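Local coordinates for putative permease protein, ABC transporter (Porphyromonas gingivalis, PDB 3IS6) that probably serves as part of a membrane transport system, this piece being the MacB-like periplasmic core domain of a putative ABC-transporter permease, at residues 45-50 / 200-205; 67-72 / 130-135; 78-83 / 157-162; 148-153 / 226-231. All blocks are in the same frame, centred on the assembly; numbering follows the deposited sequence. Where two conformers were deposited one is given.

Contact 1: 45-50 / 200-205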
loop_
_atom_site.group_PDB
_atom_site.type_symbol
_atom_site.label_atom_id
_atom_site.label_comp_id
_atom_site.label_asym_id
_atom_site.label_seq_id
_atom_site.Cartn_x
_atom_site.Cartn_y
_atom_site.Cartn_z
ATOM N N PRO A 45 3.737 -0.387 17.681
ATOM C CA PRO A 45 2.894 0.526 18.445
ATOM C C PRO A 45 2.337 -0.136 19.676
ATOM O O PRO A 45 2.255 0.488 20.678
ATOM C CB PRO A 45 1.782 0.871 17.477
ATOM C CG PRO A 45 2.050 0.175 16.255
ATOM C CD PRO A 45 3.396 -0.370 16.262
ATOM N N ALA A 46 1.970 -1.392 19.576
ATOM C CA ALA A 46 1.454 -2.124 20.694
ATOM C C ALA A 46 2.474 -2.269 21.800
ATOM O O ALA A 46 2.149 -2.205 22.947
ATOM C CB ALA A 46 0.954 -3.411 20.269
ATOM N N ILE A 47 3.726 -2.459 21.451
ATOM C CA ILE A 47 4.746 -2.585 22.450
ATOM C C ILE A 47 4.901 -1.311 23.252
ATOM O O ILE A 47 5.000 -1.360 24.441
ATOM C CB ILE A 47 6.076 -2.996 21.833
ATOM C CG1 ILE A 47 6.023 -4.443 21.430
ATOM C CG2 ILE A 47 7.169 -2.830 22.785
ATOM C CD1 ILE A 47 7.133 -4.844 20.613
ATOM N N GLN A 48 4.902 -0.172 22.595
ATOM C CA GLN A 48 5.040 1.065 23.321
ATOM C C GLN A 48 3.901 1.305 24.283
ATOM O O GLN A 48 4.103 1.769 25.367
ATOM C CB GLN A 48 5.136 2.265 22.403
ATOM C CG GLN A 48 5.608 3.467 23.133
ATOM C CD GLN A 48 5.975 4.590 22.257
ATOM O OE1 GLN A 48 6.629 4.427 21.272
ATOM N NE2 GLN A 48 5.559 5.761 22.627
ATOM N N GLU A 49 2.701 1.037 23.830
ATOM C CA GLU A 49 1.532 1.175 24.659
ATOM C C GLU A 49 1.453 0.186 25.801
ATOM O O GLU A 49 1.070 0.551 26.867
ATOM C CB GLU A 49 0.271 1.164 23.808
ATOM N N GLU A 50 1.807 -1.062 25.560
ATOM C CA GLU A 50 1.548 -2.131 26.495
ATOM C C GLU A 50 2.682 -2.725 27.315
ATOM O O GLU A 50 2.427 -3.396 28.274
ATOM C CB GLU A 50 0.818 -3.261 25.785
ATOM C CG GLU A 50 -0.476 -2.833 25.201
ATOM C CD GLU A 50 -1.200 -3.900 24.443
ATOM O OE1 GLU A 50 -0.871 -5.068 24.588
ATOM O OE2 GLU A 50 -2.113 -3.566 23.698
ATOM N N LEU A 200 4.481 -12.157 25.199
ATOM C CA LEU A 200 3.537 -13.215 24.953
ATOM C C LEU A 200 2.119 -12.819 25.294
ATOM O O LEU A 200 1.207 -13.184 24.617
ATOM C CB LEU A 200 3.889 -14.396 25.804
ATOM C CG LEU A 200 3.877 -15.769 25.204
ATOM C CD1 LEU A 200 3.604 -16.747 26.275
ATOM C CD2 LEU A 200 2.961 -15.949 24.070
ATOM N N GLU A 201 1.960 -12.107 26.388
ATOM C CA GLU A 201 0.660 -11.676 26.804
ATOM C C GLU A 201 0.104 -10.756 25.751
ATOM O O GLU A 201 -0.978 -10.928 25.292
ATOM C CB GLU A 201 0.773 -10.914 28.108
ATOM C CG GLU A 201 0.948 -11.745 29.321
ATOM C CD GLU A 201 1.099 -10.888 30.568
ATOM O OE1 GLU A 201 0.270 -9.979 30.784
ATOM O OE2 GLU A 201 2.076 -11.081 31.309
HETATM N N MSE A 202 0.912 -9.825 25.311
HETATM C CA MSE A 202 0.525 -8.931 24.263
HETATM C C MSE A 202 0.174 -9.677 22.983
HETATM O O MSE A 202 -0.803 -9.384 22.365
HETATM C CB MSE A 202 1.684 -7.984 24.008
HETATM C CG MSE A 202 1.499 -6.990 22.898
HETATM SE SE MSE A 202 3.100 -6.166 22.333
HETATM C CE MSE A 202 3.849 -7.595 21.398
ATOM N N GLN A 203 0.949 -10.674 22.609
ATOM C CA GLN A 203 0.707 -11.411 21.388
ATOM C C GLN A 203 -0.636 -12.102 21.404
ATOM O O GLN A 203 -1.335 -12.110 20.446
ATOM C CB GLN A 203 1.797 -12.442 21.195
ATOM C CG GLN A 203 1.717 -13.226 19.924
ATOM C CD GLN A 203 2.721 -14.380 19.841
ATOM O OE1 GLN A 203 2.837 -15.050 18.842
ATOM N NE2 GLN A 203 3.442 -14.583 20.899
ATOM N N LYS A 204 -0.962 -12.691 22.531
ATOM C CA LYS A 204 -2.221 -13.377 22.733
ATOM C C LYS A 204 -3.436 -12.451 22.635
ATOM O O LYS A 204 -4.457 -12.829 22.143
ATOM C CB LYS A 204 -2.195 -14.110 24.060
ATOM C CG LYS A 204 -1.286 -15.312 24.064
ATOM C CD LYS A 204 -1.084 -15.876 25.435
ATOM C CE LYS A 204 -0.433 -17.244 25.395
ATOM N NZ LYS A 204 -0.417 -17.843 26.754
ATOM N N ARG A 205 -3.289 -11.240 23.122
ATOM C CA ARG A 205 -4.319 -10.234 23.036
ATOM C C ARG A 205 -4.645 -9.840 21.620
ATOM O O ARG A 205 -5.772 -9.551 21.325
ATOM C CB ARG A 205 -3.882 -8.977 23.742
ATOM C CG ARG A 205 -4.265 -8.828 25.155
ATOM C CD ARG A 205 -3.674 -7.555 25.682
ATOM N NE ARG A 205 -2.730 -7.833 26.733
ATOM C CZ ARG A 205 -1.508 -7.361 26.828
ATOM N NH1 ARG A 205 -1.001 -6.544 25.947
ATOM N NH2 ARG A 205 -0.786 -7.732 27.834
#
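Met202 carries the apolar part of this helix-helix contact, reaching from helix 196-206 to Ala46 and Ile47 of helix 43-50. It is a selenomethionine in the crystal, and its SE lies 3.5 Å from CG1 of Ile47 and 4.1 Å from CB of Ala46. With CG anti to the backbone N (chi1 178°) the chain leaves its helix almost straight; the bend at chi3 then brings CE alongside the same Ile47 branch, 3.8 Å from CG1. One long, flexible side chain thus spans helices whose axes stay 10.9 Å apart at their closest, at 120° between their directions. Trp174, from a loop, packs on both Ala46 and Met202 and covers the apolar patch.

The charged pair sits beside this apolar patch. Glu50, extended beyond CG, and Arg205 run antiparallel alongside one another. They are placed to form a salt bridge, but the modelled approach is implausibly short and its detail is doubtful. A long contact of 3.9 Å from Arg205 NH2 to Glu201 OE1, one helical turn earlier, adds a second acidic neighbour.

Ile47 also packs on Val54 of strand 54-70, while helix 196-206 rests on strand 218-225. Strand pairing places 54-70, 181-186, 14-23 and 218-225 side by side, and with these two helices the order is consistent with a ferredoxin-like pair of beta-alpha-beta units, with a large insertion between them.

Contact 2: 67-72 / 130-135; sequences KMILED and RPAESK. With SO4 (sulfate ion), chain D.
Asp72 OD1 and Arg130 NH1 form a salt bridge of 2.5 Å. The carboxylate oxygen sits at the guanidinium edge, within its plane, and is itself met on its syn side, though 28° out of the carboxylate plane. Arg130 is held by more than this one bond: its NE and NH2 donate to the carbonyls of Arg138 and Asp137, which fixes the rotation of the group.

Behind the ion pair runs an antiparallel ladder, where strand 54-70 meets strand 128-131 in the mixed sheet of this MacB-like domain. Ile69 and Arg130 are its hydrogen-bonded pair, joined by Ile69 N to Arg130 O at 2.9 Å and Arg130 N to Ile69 O at 3.1 Å. Met68 and Pro131 follow as a non-hydrogen-bonded pair, and Ala132 N donates to Lys67 O from above the carbonyl plane. In the conformer modelled here, one of two, Ile69 rests on Ala132 through its CG1 branch.

From Pro131 to Ser134 the chain makes a type I turn. Beyond it a sulfate, probably from the crystallisation liquor, accepts from Ser134 OG (2.6 Å to O3) and Lys135 N (2.7 Å to O1), and from Arg241 of the second subunit.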
loop_
_atom_site.group_PDB
_atom_site.type_symbol
_atom_site.label_atom_id
_atom_site.label_comp_id
_atom_site.label_asym_id
_atom_site.label_seq_id
_atom_site.Cartn_x
_atom_site.Cartn_y
_atom_site.Cartn_z
ATOM N N LYS A 67 13.231 5.142 -9.179
ATOM C CA LYS A 67 13.610 6.356 -9.850
ATOM C C LYS A 67 12.592 7.457 -9.656
ATOM O O LYS A 67 11.438 7.227 -9.788
ATOM C CB LYS A 67 13.821 6.091 -11.312
ATOM C CG LYS A 67 15.133 5.539 -11.595
ATOM C CD LYS A 67 15.173 4.866 -12.882
ATOM C CE LYS A 67 16.601 4.471 -13.222
ATOM N NZ LYS A 67 16.759 4.189 -14.664
HETATM N N MSE A 68 13.063 8.634 -9.300
HETATM C CA MSE A 68 12.255 9.816 -9.076
HETATM C C MSE A 68 12.677 10.930 -10.030
HETATM O O MSE A 68 13.822 11.108 -10.243
HETATM C CB MSE A 68 12.409 10.323 -7.659
HETATM C CG MSE A 68 12.036 9.394 -6.570
HETATM SE SE MSE A 68 10.229 8.904 -6.453
HETATM C CE MSE A 68 9.518 10.384 -5.685
ATOM N N ILE A 69 11.741 11.672 -10.579
ATOM C CA ILE A 69 12.004 12.790 -11.382
ATOM C C ILE A 69 11.774 14.094 -10.586
ATOM O O ILE A 69 10.742 14.249 -10.003
ATOM C CB ILE A 69 11.169 12.779 -12.676
ATOM C CG1 ILE A 69 11.458 11.503 -13.469
ATOM C CG2 ILE A 69 11.478 14.029 -13.518
ATOM C CD1 ILE A 69 10.597 11.335 -14.708
ATOM N N LEU A 70 12.721 15.002 -10.623
ATOM C CA LEU A 70 12.616 16.237 -9.873
ATOM C C LEU A 70 12.144 17.355 -10.774
ATOM O O LEU A 70 12.732 17.599 -11.758
ATOM C CB LEU A 70 13.961 16.603 -9.302
ATOM C CG LEU A 70 14.076 17.885 -8.514
ATOM C CD1 LEU A 70 13.278 17.857 -7.281
ATOM C CD2 LEU A 70 15.497 18.198 -8.252
ATOM N N GLU A 71 11.029 17.969 -10.455
ATOM C CA GLU A 71 10.549 19.129 -11.194
ATOM C C GLU A 71 10.479 18.857 -12.691
ATOM O O GLU A 71 10.852 19.665 -13.478
ATOM C CB GLU A 71 11.377 20.368 -10.904
ATOM C CG GLU A 71 11.218 20.942 -9.501
ATOM C CD GLU A 71 9.831 21.499 -9.196
ATOM O OE1 GLU A 71 9.113 21.860 -10.109
ATOM O OE2 GLU A 71 9.437 21.571 -8.039
ATOM N N ASP A 72 10.055 17.665 -13.043
ATOM C CA ASP A 72 9.783 17.299 -14.395
ATOM C C ASP A 72 11.001 17.279 -15.284
ATOM O O ASP A 72 10.853 17.291 -16.448
ATOM C CB ASP A 72 8.744 18.228 -15.013
ATOM C CG ASP A 72 7.411 18.177 -14.305
ATOM O OD1 ASP A 72 6.813 17.131 -14.249
ATOM O OD2 ASP A 72 6.947 19.181 -13.802
ATOM N N ARG A 130 8.303 13.170 -8.337
ATOM C CA ARG A 130 7.374 12.098 -8.614
ATOM C C ARG A 130 8.042 10.877 -9.232
ATOM O O ARG A 130 9.097 10.960 -9.752
ATOM C CB ARG A 130 6.205 12.583 -9.424
ATOM C CG ARG A 130 6.494 12.841 -10.808
ATOM C CD ARG A 130 5.236 13.177 -11.546
ATOM N NE ARG A 130 4.605 14.380 -11.073
ATOM C CZ ARG A 130 4.797 15.555 -11.618
ATOM N NH1 ARG A 130 5.617 15.649 -12.623
ATOM N NH2 ARG A 130 4.200 16.631 -11.152
ATOM N N PRO A 131 7.401 9.740 -9.149
ATOM C CA PRO A 131 8.010 8.530 -9.652
ATOM C C PRO A 131 8.218 8.696 -11.117
ATOM O O PRO A 131 7.436 9.286 -11.780
ATOM C CB PRO A 131 6.954 7.475 -9.378
ATOM C CG PRO A 131 6.159 8.010 -8.371
ATOM C CD PRO A 131 6.096 9.449 -8.571
ATOM N N ALA A 132 9.284 8.137 -11.612
ATOM C CA ALA A 132 9.680 8.401 -12.955
ATOM C C ALA A 132 8.620 8.008 -13.962
ATOM O O ALA A 132 8.504 8.621 -14.959
ATOM C CB ALA A 132 10.962 7.739 -13.258
ATOM N N GLU A 133 7.868 6.977 -13.708
ATOM C CA GLU A 133 6.959 6.497 -14.726
ATOM C C GLU A 133 5.529 7.001 -14.597
ATOM O O GLU A 133 4.699 6.669 -15.394
ATOM C CB GLU A 133 6.995 4.976 -14.803
ATOM N N SER A 134 5.291 7.828 -13.603
ATOM C CA SER A 134 4.001 8.417 -13.364
ATOM C C SER A 134 3.513 9.326 -14.481
ATOM O O SER A 134 4.245 10.086 -15.014
ATOM C CB SER A 134 4.044 9.194 -12.084
ATOM O OG SER A 134 2.820 9.759 -11.835
ATOM N N LYS A 135 2.251 9.216 -14.825
ATOM C CA LYS A 135 1.651 10.029 -15.855
ATOM C C LYS A 135 0.763 11.091 -15.260
ATOM O O LYS A 135 -0.069 11.605 -15.920
ATOM C CB LYS A 135 0.847 9.200 -16.851
ATOM C CG LYS A 135 1.538 8.053 -17.469
ATOM C CD LYS A 135 2.717 8.477 -18.210
ATOM C CE LYS A 135 2.843 7.761 -19.501
ATOM N NZ LYS A 135 3.779 8.434 -20.417
HETATM S S SO4 D . 0.129 7.203 -12.632
HETATM O O1 SO4 D . 0.179 7.638 -14.000
HETATM O O2 SO4 D . 0.826 5.926 -12.515
HETATM O O3 SO4 D . 0.761 8.159 -11.716
HETATM O O4 SO4 D . -1.244 6.993 -12.199
#

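Contact 3: 78-83 / 157-162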
loop_
_atom_site.group_PDB
_atom_site.type_symbol
_atom_site.label_atom_id
_atom_site.label_comp_id
_atom_site.label_asym_id
_atom_site.label_seq_id
_atom_site.Cartn_x
_atom_site.Cartn_y
_atom_site.Cartn_z
ATOM N N THR A 78 16.750 6.713 -6.039
ATOM C CA THR A 78 16.649 6.991 -4.640
ATOM C C THR A 78 16.235 5.772 -3.838
ATOM O O THR A 78 15.392 5.037 -4.253
ATOM C CB THR A 78 15.670 8.152 -4.376
ATOM O OG1 THR A 78 14.380 7.635 -4.164
ATOM C CG2 THR A 78 15.583 9.063 -5.540
ATOM N N LYS A 79 16.826 5.595 -2.679
ATOM C CA LYS A 79 16.451 4.526 -1.785
ATOM C C LYS A 79 15.513 5.046 -0.730
ATOM O O LYS A 79 15.862 5.887 0.045
ATOM C CB LYS A 79 17.672 3.935 -1.113
ATOM C CG LYS A 79 17.377 2.691 -0.375
ATOM C CD LYS A 79 18.430 2.356 0.596
ATOM C CE LYS A 79 18.629 0.924 0.735
ATOM N NZ LYS A 79 19.977 0.595 0.327
ATOM N N THR A 80 14.323 4.505 -0.717
ATOM C CA THR A 80 13.233 5.035 0.044
ATOM C C THR A 80 12.816 4.165 1.226
ATOM O O THR A 80 12.563 3.009 1.092
ATOM C CB THR A 80 12.030 5.248 -0.869
ATOM O OG1 THR A 80 12.351 6.188 -1.871
ATOM C CG2 THR A 80 10.897 5.728 -0.119
ATOM N N LEU A 81 12.737 4.776 2.374
ATOM C CA LEU A 81 12.357 4.132 3.581
ATOM C C LEU A 81 11.130 4.814 4.192
ATOM O O LEU A 81 11.061 5.998 4.266
ATOM C CB LEU A 81 13.512 4.155 4.558
ATOM C CG LEU A 81 13.374 3.523 5.932
ATOM C CD1 LEU A 81 13.319 2.057 5.835
ATOM C CD2 LEU A 81 14.491 3.913 6.782
ATOM N N LEU A 82 10.190 4.026 4.649
ATOM C CA LEU A 82 9.002 4.536 5.261
ATOM C C LEU A 82 9.140 4.517 6.779
ATOM O O LEU A 82 9.464 3.520 7.338
ATOM C CB LEU A 82 7.822 3.707 4.826
ATOM C CG LEU A 82 7.123 4.050 3.515
ATOM C CD1 LEU A 82 8.050 4.117 2.434
ATOM C CD2 LEU A 82 6.053 3.090 3.207
ATOM N N ALA A 83 8.921 5.655 7.404
ATOM C CA ALA A 83 9.180 5.852 8.812
ATOM C C ALA A 83 8.190 6.756 9.546
ATOM O O ALA A 83 7.429 7.440 8.952
ATOM C CB ALA A 83 10.529 6.345 9.007
ATOM N N ALA A 157 18.763 5.124 3.952
ATOM C CA ALA A 157 17.734 5.828 3.212
ATOM C C ALA A 157 18.249 7.122 2.580
ATOM O O ALA A 157 18.851 7.901 3.236
ATOM C CB ALA A 157 16.607 6.118 4.101
ATOM N N ASP A 158 18.048 7.296 1.296
ATOM C CA ASP A 158 18.052 8.570 0.613
ATOM C C ASP A 158 16.829 9.462 0.846
ATOM O O ASP A 158 16.935 10.641 0.880
ATOM C CB ASP A 158 18.310 8.386 -0.871
ATOM C CG ASP A 158 19.513 7.505 -1.147
ATOM O OD1 ASP A 158 20.479 7.577 -0.392
ATOM O OD2 ASP A 158 19.476 6.708 -2.095
HETATM N N MSE A 159 15.665 8.854 0.923
HETATM C CA MSE A 159 14.409 9.550 1.090
HETATM C C MSE A 159 13.569 8.886 2.160
HETATM O O MSE A 159 13.491 7.709 2.214
HETATM C CB MSE A 159 13.653 9.574 -0.241
HETATM C CG MSE A 159 12.214 10.078 -0.224
HETATM SE SE MSE A 159 11.466 10.472 -2.018
HETATM C CE MSE A 159 11.043 8.743 -2.501
ATOM N N LEU A 160 12.906 9.677 2.967
ATOM C CA LEU A 160 12.025 9.175 3.979
ATOM C C LEU A 160 10.596 9.620 3.711
ATOM O O LEU A 160 10.363 10.752 3.450
ATOM C CB LEU A 160 12.453 9.652 5.351
ATOM C CG LEU A 160 13.777 9.204 5.950
ATOM C CD1 LEU A 160 14.177 9.989 7.140
ATOM C CD2 LEU A 160 13.749 7.765 6.241
ATOM N N LEU A 161 9.661 8.695 3.801
ATOM C CA LEU A 161 8.257 8.952 3.609
ATOM C C LEU A 161 7.499 8.466 4.817
ATOM O O LEU A 161 7.936 7.600 5.472
ATOM C CB LEU A 161 7.751 8.218 2.398
ATOM C CG LEU A 161 8.086 8.751 1.027
ATOM C CD1 LEU A 161 7.734 7.788 -0.020
ATOM C CD2 LEU A 161 7.413 10.024 0.784
ATOM N N PRO A 162 6.347 9.019 5.103
ATOM C CA PRO A 162 5.617 8.559 6.264
ATOM C C PRO A 162 5.119 7.137 6.122
ATOM O O PRO A 162 4.695 6.720 5.087
ATOM C CB PRO A 162 4.460 9.536 6.356
ATOM C CG PRO A 162 4.806 10.600 5.565
ATOM C CD PRO A 162 5.643 10.118 4.472
#
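Thr80 to Ala83 pair in parallel with Met159 to Pro162, the short strand axes 4.5 Å apart and turned by 35°, through a ladder in which Leu81 N donates to Met159 O, Leu161 N to Leu81 O and Ala83 N to Leu161 O. Just before the ladder begins, Asp158 takes over: its OD2 accepts from Lys79 N at 2.9 Å on the anti side of the carboxylate. Lys79 O meanwhile receives Met159 N, with Asp158 N adding only a weak bond.

On one face Thr80 and Met159, a selenomethionine, run alongside one another in the same direction. The bend at chi3 (80°) folds the methyl CE back onto Thr80, where it stands just 2.9 Å from OG1, a tight fit. CG2 of Thr80 meets Leu161 CD1 at 3.8 Å, and Leu82 CD1 rests against Leu161 CB. The other face pairs Leu81 with Leu160, CD2 to CD2 at 4.0 Å, while Ala157 CB closes on Leu81 CB at 3.7 Å. Leu160 also packs on Leu111 of strand 109-113, the next strand in the sheet.

The amine of Lys79 bonds to Gln156; a Tris molecule, probably from the crystallisation liquor, lies near the Lys79 side chain. The chemistry is thus divided: a carboxylate completes the polar backbone pattern where the regular ladder begins, and beyond it mostly apolar side chains on both faces leave the remaining backbone bonds within a buried interior.

Contact 4: 148-153 / 226-231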
loop_
_atom_site.group_PDB
_atom_site.type_symbol
_atom_site.label_atom_id
_atom_site.label_comp_id
_atom_site.label_asym_id
_atom_site.label_seq_id
_atom_site.Cartn_x
_atom_site.Cartn_y
_atom_site.Cartn_z
ATOM N N ASP A 148 22.972 13.045 6.687
ATOM C CA ASP A 148 23.082 11.700 6.194
ATOM C C ASP A 148 23.166 10.765 7.377
ATOM O O ASP A 148 23.783 11.044 8.352
ATOM C CB ASP A 148 24.324 11.509 5.360
ATOM C CG ASP A 148 24.294 12.239 4.068
ATOM O OD1 ASP A 148 23.242 12.536 3.523
ATOM O OD2 ASP A 148 25.365 12.512 3.575
ATOM N N LEU A 149 22.503 9.642 7.259
ATOM C CA LEU A 149 22.548 8.637 8.265
ATOM C C LEU A 149 23.951 8.027 8.289
ATOM O O LEU A 149 24.640 8.050 7.328
ATOM C CB LEU A 149 21.515 7.577 7.988
ATOM C CG LEU A 149 20.066 7.980 8.110
ATOM C CD1 LEU A 149 19.192 7.007 7.471
ATOM C CD2 LEU A 149 19.684 8.141 9.510
ATOM N N PRO A 150 24.344 7.471 9.402
ATOM C CA PRO A 150 25.686 6.934 9.510
ATOM C C PRO A 150 25.941 5.838 8.478
ATOM O O PRO A 150 25.088 5.074 8.201
ATOM C CB PRO A 150 25.685 6.343 10.900
ATOM C CG PRO A 150 24.738 7.111 11.619
ATOM C CD PRO A 150 23.695 7.550 10.702
ATOM N N HIS A 151 27.144 5.813 7.935
ATOM C CA HIS A 151 27.593 4.819 6.978
ATOM C C HIS A 151 27.868 3.459 7.616
ATOM O O HIS A 151 27.921 3.336 8.800
ATOM C CB HIS A 151 28.821 5.321 6.230
ATOM N N ASN A 152 28.014 2.438 6.794
ATOM C CA ASN A 152 28.301 1.114 7.259
ATOM C C ASN A 152 27.284 0.681 8.294
ATOM O O ASN A 152 27.606 0.077 9.259
ATOM C CB ASN A 152 29.717 0.994 7.782
ATOM C CG ASN A 152 30.737 1.127 6.719
ATOM O OD1 ASN A 152 31.702 1.781 6.890
ATOM N ND2 ASN A 152 30.516 0.524 5.631
ATOM N N SER A 153 26.045 1.022 8.039
ATOM C CA SER A 153 24.959 0.746 8.933
ATOM C C SER A 153 23.774 0.128 8.205
ATOM O O SER A 153 23.543 0.414 7.081
ATOM C CB SER A 153 24.574 2.034 9.648
ATOM O OG SER A 153 23.344 1.944 10.257
ATOM N N PHE A 226 20.303 -4.220 19.398
ATOM C CA PHE A 226 20.466 -3.863 18.013
ATOM C C PHE A 226 21.898 -3.551 17.712
ATOM O O PHE A 226 22.432 -2.656 18.260
ATOM C CB PHE A 226 19.582 -2.661 17.694
ATOM C CG PHE A 226 19.776 -2.087 16.332
ATOM C CD1 PHE A 226 19.649 -2.854 15.217
ATOM C CD2 PHE A 226 20.058 -0.760 16.173
ATOM C CE1 PHE A 226 19.838 -2.304 13.978
ATOM C CE2 PHE A 226 20.235 -0.226 14.960
ATOM C CZ PHE A 226 20.126 -0.987 13.862
ATOM N N ASN A 227 22.490 -4.313 16.813
ATOM C CA ASN A 227 23.797 -4.021 16.270
ATOM C C ASN A 227 23.657 -3.573 14.823
ATOM O O ASN A 227 23.318 -4.319 13.994
ATOM C CB ASN A 227 24.682 -5.258 16.349
ATOM C CG ASN A 227 26.079 -5.020 15.854
ATOM O OD1 ASN A 227 26.338 -4.108 15.123
ATOM N ND2 ASN A 227 26.985 -5.861 16.264
ATOM N N ARG A 228 23.942 -2.316 14.587
ATOM C CA ARG A 228 23.739 -1.671 13.315
ATOM C C ARG A 228 24.693 -2.063 12.206
ATOM O O ARG A 228 24.462 -1.765 11.090
ATOM C CB ARG A 228 23.713 -0.156 13.476
ATOM C CG ARG A 228 25.019 0.516 13.360
ATOM C CD ARG A 228 24.949 1.984 13.629
ATOM N NE ARG A 228 26.187 2.683 13.375
ATOM C CZ ARG A 228 26.471 3.905 13.792
ATOM N NH1 ARG A 228 25.609 4.597 14.486
ATOM N NH2 ARG A 228 27.620 4.443 13.490
ATOM N N LEU A 229 25.799 -2.679 12.540
ATOM C CA LEU A 229 26.880 -2.764 11.594
ATOM C C LEU A 229 26.488 -3.546 10.373
ATOM O O LEU A 229 26.043 -4.634 10.460
ATOM C CB LEU A 229 28.079 -3.414 12.262
ATOM C CG LEU A 229 29.300 -3.662 11.407
ATOM C CD1 LEU A 229 29.910 -2.431 10.949
ATOM C CD2 LEU A 229 30.267 -4.507 12.126
ATOM N N ARG A 230 26.639 -2.922 9.233
ATOM C CA ARG A 230 26.536 -3.569 7.954
ATOM C C ARG A 230 27.503 -2.880 7.010
ATOM O O ARG A 230 27.226 -1.855 6.511
ATOM C CB ARG A 230 25.125 -3.534 7.411
ATOM C CG ARG A 230 24.908 -4.476 6.273
ATOM C CD ARG A 230 23.598 -4.326 5.589
ATOM N NE ARG A 230 22.533 -4.880 6.391
ATOM C CZ ARG A 230 21.252 -4.616 6.228
ATOM N NH1 ARG A 230 20.848 -3.792 5.282
ATOM N NH2 ARG A 230 20.388 -5.182 7.030
ATOM N N LEU A 231 28.670 -3.461 6.826
ATOM C CA LEU A 231 29.718 -2.862 6.049
ATOM C C LEU A 231 29.411 -2.792 4.576
ATOM O O LEU A 231 28.898 -3.701 4.033
ATOM C CB LEU A 231 31.002 -3.631 6.256
ATOM C CG LEU A 231 31.575 -3.667 7.656
ATOM C CD1 LEU A 231 32.405 -4.838 7.803
ATOM C CD2 LEU A 231 32.335 -2.433 7.932
HETATM O O HOH W 1 29.181 3.844 11.245
HETATM O O HOH W 2 28.062 1.050 11.754
#
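Pro150 lies on one face of the Arg228 guanidinium, its CB 3.6 Å above the plane and offset toward the rim, with the two side chains crossing at about a right angle. The edges of the same group are polar. A water in its plane accepts from NE at 3.0 Å and donates to Asn152 O, and a second water links NH2 to the carbonyl of His151. NH1 donates to the carbonyl of Arg6, and Phe8 makes a cation-pi contact with the group. The other flat group, the ring of Phe226, has the backbone N of Arg228 above its centre and meets Tyr183 edge-to-face.

Arg228 gets there through its first torsion: CG stands between the backbone N and the carbonyl carbon (chi1 90°), and the chain then runs extended to NE, its CD passing Ser153 OG at 3.7 Å.

The backbones touch through a single bridge between two loops. Arg230 N donates to Asn152 O at 3.2 Å, a straight bond at the hydrogen (170°) but arriving 60° out of the carbonyl plane. Ser153 CA comes within 3.3 Å of Arg228 O in a CH···O contact. Just before this, Asn227 OD1 accepts from Leu229 N, an Asx turn that shapes the loop.

Among these partners the arginine charge meets carbonyl oxygens, waters and an aromatic ring. The group therefore seems to work as a many-armed donor, stitching the segment after strand 140-146 and the N-terminal residues to the loop after strand 218-225.

The four contacts spread along an elongated domain. Contact 1 joins two helices at one end and contact 2 lies beyond the chain's centre, their own centres about 40 Å apart. Contacts 2 and 3 are neighbours, centres about 15 Å apart, because strands 54-70 and 74-83 are adjacent in the sheet; Met68 packs on Thr78 of strand 74-83 and on Met159 of strand 159-162. Contact 4 follows about 16 Å from contact 3, with Leu149 brushing Ala157. In sequence, contacts 2 and 3 both fall between the helices of contact 1 and interleave with each other, whereas contact 4 crosses contacts 1 and 3. Sequence-distant segments are thus tied together, and long strand 54-70 runs between the two ends.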